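Local coordinates for autoinducer synthesis protein lasI (Pseudomonas aeruginosa, PDB 1RO5) that makes the quorum-sensing signal N-(3-oxododecanoyl)homoserine lactone from an acyl carrier protein-bound fatty acyl chain and S-adenosyl-L-methionine, at residues A[71-76]-A[98-103]. Sequence-based numbering, arbitrary orientation.
Sequences ILDTTG and HIWELS
L72 and E101 form the hydrogen-bonded pair of an antiparallel ladder. E101 N reaches L72 O at 2.7 Å, almost straight at 177°, and L72 N returns a bond of 2.8 Å to E101 O. E101 O also receives a CA-H...O contact from I71 CA, so one carbonyl serves two neighbouring residues. The two flanking pairs, I71 with L102 and D73 with W100, are of the non-hydrogen-bonded type.

Packing on the I71 and L102 face starts from the branch of I71: CG1 lies alongside L102, 3.6 Å from its CD2. With CG1 beside the backbone N (chi1 -67°), CG2 stands anti to that N and lies obliquely above the plane of the W100 indole, offset toward the rim, 3.6 Å from CE3. D73 runs beside the same ring with its carboxylate turned 35° from the indole plane, and OD1 is 3.0 Å from W100 NE1; OD1 is hydrogen-bonded to Y55 OH, whose ring also meets W100. On the other face E101 extends beside L72 and its carboxylate continues to the backbone of M79.

Past D73 the ladder gives way to a type I turn, D73 to G76. T74 N makes a weak 3.3 Å bond to I99 O, supplemented by a water that accepts from T74 N and donates to I99 O. T74 OG1 lies 2.6 Å from I99 O and accepts a hydrogen bond from S96 N, which ties the turn to the chain just before strand 99-107.

Within the acetyltransferase-like sheet, strand 99-107 lies between strand 64-73, antiparallel to it, and strand 139-145, parallel to it, with L140 touching W100 and L102, while helix 118-133 covers I71 and L102 through L128.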
loop_
_atom_site.group_PDB
_atom_site.type_symbol
_atom_site.label_atom_id
_atom_site.label_comp_id
_atom_site.label_asym_id
_atom_site.label_seq_id
_atom_site.Cartn_x
_atom_site.Cartn_y
_atom_site.Cartn_z
ATOM N N ILE A 71 -1.158 -4.572 3.573
ATOM C CA ILE A 71 -0.111 -4.386 4.509
ATOM C C ILE A 71 0.287 -5.715 5.100
ATOM O O ILE A 71 -0.573 -6.505 5.498
ATOM C CB ILE A 71 -0.607 -3.541 5.718
ATOM C CG1 ILE A 71 -0.921 -2.128 5.256
ATOM C CG2 ILE A 71 0.525 -3.404 6.743
ATOM C CD1 ILE A 71 -2.361 -1.952 4.959
ATOM N N LEU A 72 1.620 -5.953 5.189
ATOM C CA LEU A 72 2.171 -7.254 5.659
ATOM C C LEU A 72 3.229 -6.933 6.668
ATOM O O LEU A 72 4.046 -5.932 6.394
ATOM C CB LEU A 72 2.845 -8.049 4.489
ATOM C CG LEU A 72 1.837 -8.625 3.511
ATOM C CD1 LEU A 72 2.647 -9.205 2.401
ATOM C CD2 LEU A 72 1.043 -9.735 4.219
ATOM N N ASP A 73 3.262 -7.693 7.788
ATOM C CA ASP A 73 4.364 -7.630 8.749
ATOM C C ASP A 73 5.616 -8.049 8.127
ATOM O O ASP A 73 5.646 -9.033 7.350
ATOM C CB ASP A 73 4.123 -8.572 9.978
ATOM C CG ASP A 73 2.766 -8.312 10.699
ATOM O OD1 ASP A 73 2.250 -7.160 10.802
ATOM O OD2 ASP A 73 2.127 -9.244 11.140
ATOM N N THR A 74 6.721 -7.412 8.543
ATOM C CA THR A 74 8.033 -7.813 8.004
ATOM C C THR A 74 8.669 -8.890 8.792
ATOM O O THR A 74 9.786 -9.377 8.442
ATOM C CB THR A 74 9.087 -6.616 7.958
ATOM O OG1 THR A 74 9.087 -5.997 9.252
ATOM C CG2 THR A 74 8.549 -5.537 6.976
ATOM N N THR A 75 8.064 -9.181 9.930
ATOM C CA THR A 75 8.452 -10.391 10.646
ATOM C C THR A 75 7.943 -11.673 9.993
ATOM O O THR A 75 8.362 -12.747 10.415
ATOM C CB THR A 75 7.967 -10.380 12.118
ATOM O OG1 THR A 75 6.569 -10.070 12.165
ATOM C CG2 THR A 75 8.606 -9.270 12.897
ATOM N N GLY A 76 7.031 -11.584 9.022
ATOM C CA GLY A 76 6.591 -12.761 8.246
ATOM C C GLY A 76 7.034 -12.541 6.789
ATOM O O GLY A 76 7.854 -11.679 6.507
ATOM N N HIS A 98 8.190 -3.351 14.034
ATOM C CA HIS A 98 7.918 -1.915 13.931
ATOM C C HIS A 98 7.949 -1.481 12.450
ATOM O O HIS A 98 7.833 -0.286 12.126
ATOM C CB HIS A 98 8.962 -1.114 14.774
ATOM C CG HIS A 98 8.930 -1.456 16.228
ATOM N ND1 HIS A 98 7.761 -1.380 16.976
ATOM C CD2 HIS A 98 9.880 -1.962 17.057
ATOM C CE1 HIS A 98 8.005 -1.787 18.217
ATOM N NE2 HIS A 98 9.273 -2.167 18.279
ATOM N N ILE A 99 8.140 -2.449 11.561
ATOM C CA ILE A 99 8.126 -2.121 10.161
ATOM C C ILE A 99 7.109 -3.060 9.404
ATOM O O ILE A 99 7.122 -4.285 9.640
ATOM C CB ILE A 99 9.583 -2.287 9.611
ATOM C CG1 ILE A 99 10.578 -1.392 10.467
ATOM C CG2 ILE A 99 9.598 -2.075 8.052
ATOM C CD1 ILE A 99 12.100 -1.637 10.173
ATOM N N TRP A 100 6.337 -2.487 8.472
ATOM C CA TRP A 100 5.371 -3.177 7.680
ATOM C C TRP A 100 5.666 -2.894 6.242
ATOM O O TRP A 100 6.270 -1.890 5.885
ATOM C CB TRP A 100 3.959 -2.620 8.018
ATOM C CG TRP A 100 3.324 -3.061 9.290
ATOM C CD1 TRP A 100 3.706 -4.076 10.097
ATOM C CD2 TRP A 100 2.164 -2.485 9.904
ATOM N NE1 TRP A 100 2.816 -4.213 11.146
ATOM C CE2 TRP A 100 1.884 -3.224 11.055
ATOM C CE3 TRP A 100 1.352 -1.397 9.598
ATOM C CZ2 TRP A 100 0.829 -2.942 11.868
ATOM C CZ3 TRP A 100 0.316 -1.125 10.384
ATOM C CH2 TRP A 100 0.045 -1.905 11.518
ATOM N N GLU A 101 5.187 -3.753 5.395
ATOM C CA GLU A 101 5.279 -3.603 3.987
ATOM C C GLU A 101 3.930 -3.304 3.375
ATOM O O GLU A 101 2.890 -3.853 3.831
ATOM C CB GLU A 101 5.778 -4.919 3.341
ATOM C CG GLU A 101 5.942 -4.653 1.840
ATOM C CD GLU A 101 5.948 -5.878 0.914
ATOM O OE1 GLU A 101 5.199 -6.832 1.130
ATOM O OE2 GLU A 101 6.641 -5.809 -0.064
ATOM N N LEU A 102 3.929 -2.364 2.415
ATOM C CA LEU A 102 2.755 -2.073 1.629
ATOM C C LEU A 102 2.931 -2.747 0.265
ATOM O O LEU A 102 4.055 -2.748 -0.329
ATOM C CB LEU A 102 2.580 -0.586 1.406
ATOM C CG LEU A 102 2.678 0.332 2.606
ATOM C CD1 LEU A 102 2.501 1.703 2.110
ATOM C CD2 LEU A 102 1.567 -0.080 3.605
ATOM N N SER A 103 1.786 -3.184 -0.305
ATOM C CA SER A 103 1.790 -3.806 -1.596
ATOM C C SER A 103 0.472 -3.716 -2.271
ATOM O O SER A 103 -0.513 -3.378 -1.645
ATOM C CB SER A 103 2.268 -5.289 -1.467
ATOM O OG SER A 103 1.385 -6.100 -0.729
HETATM O O HOH W 1 6.330 -6.634 11.272
#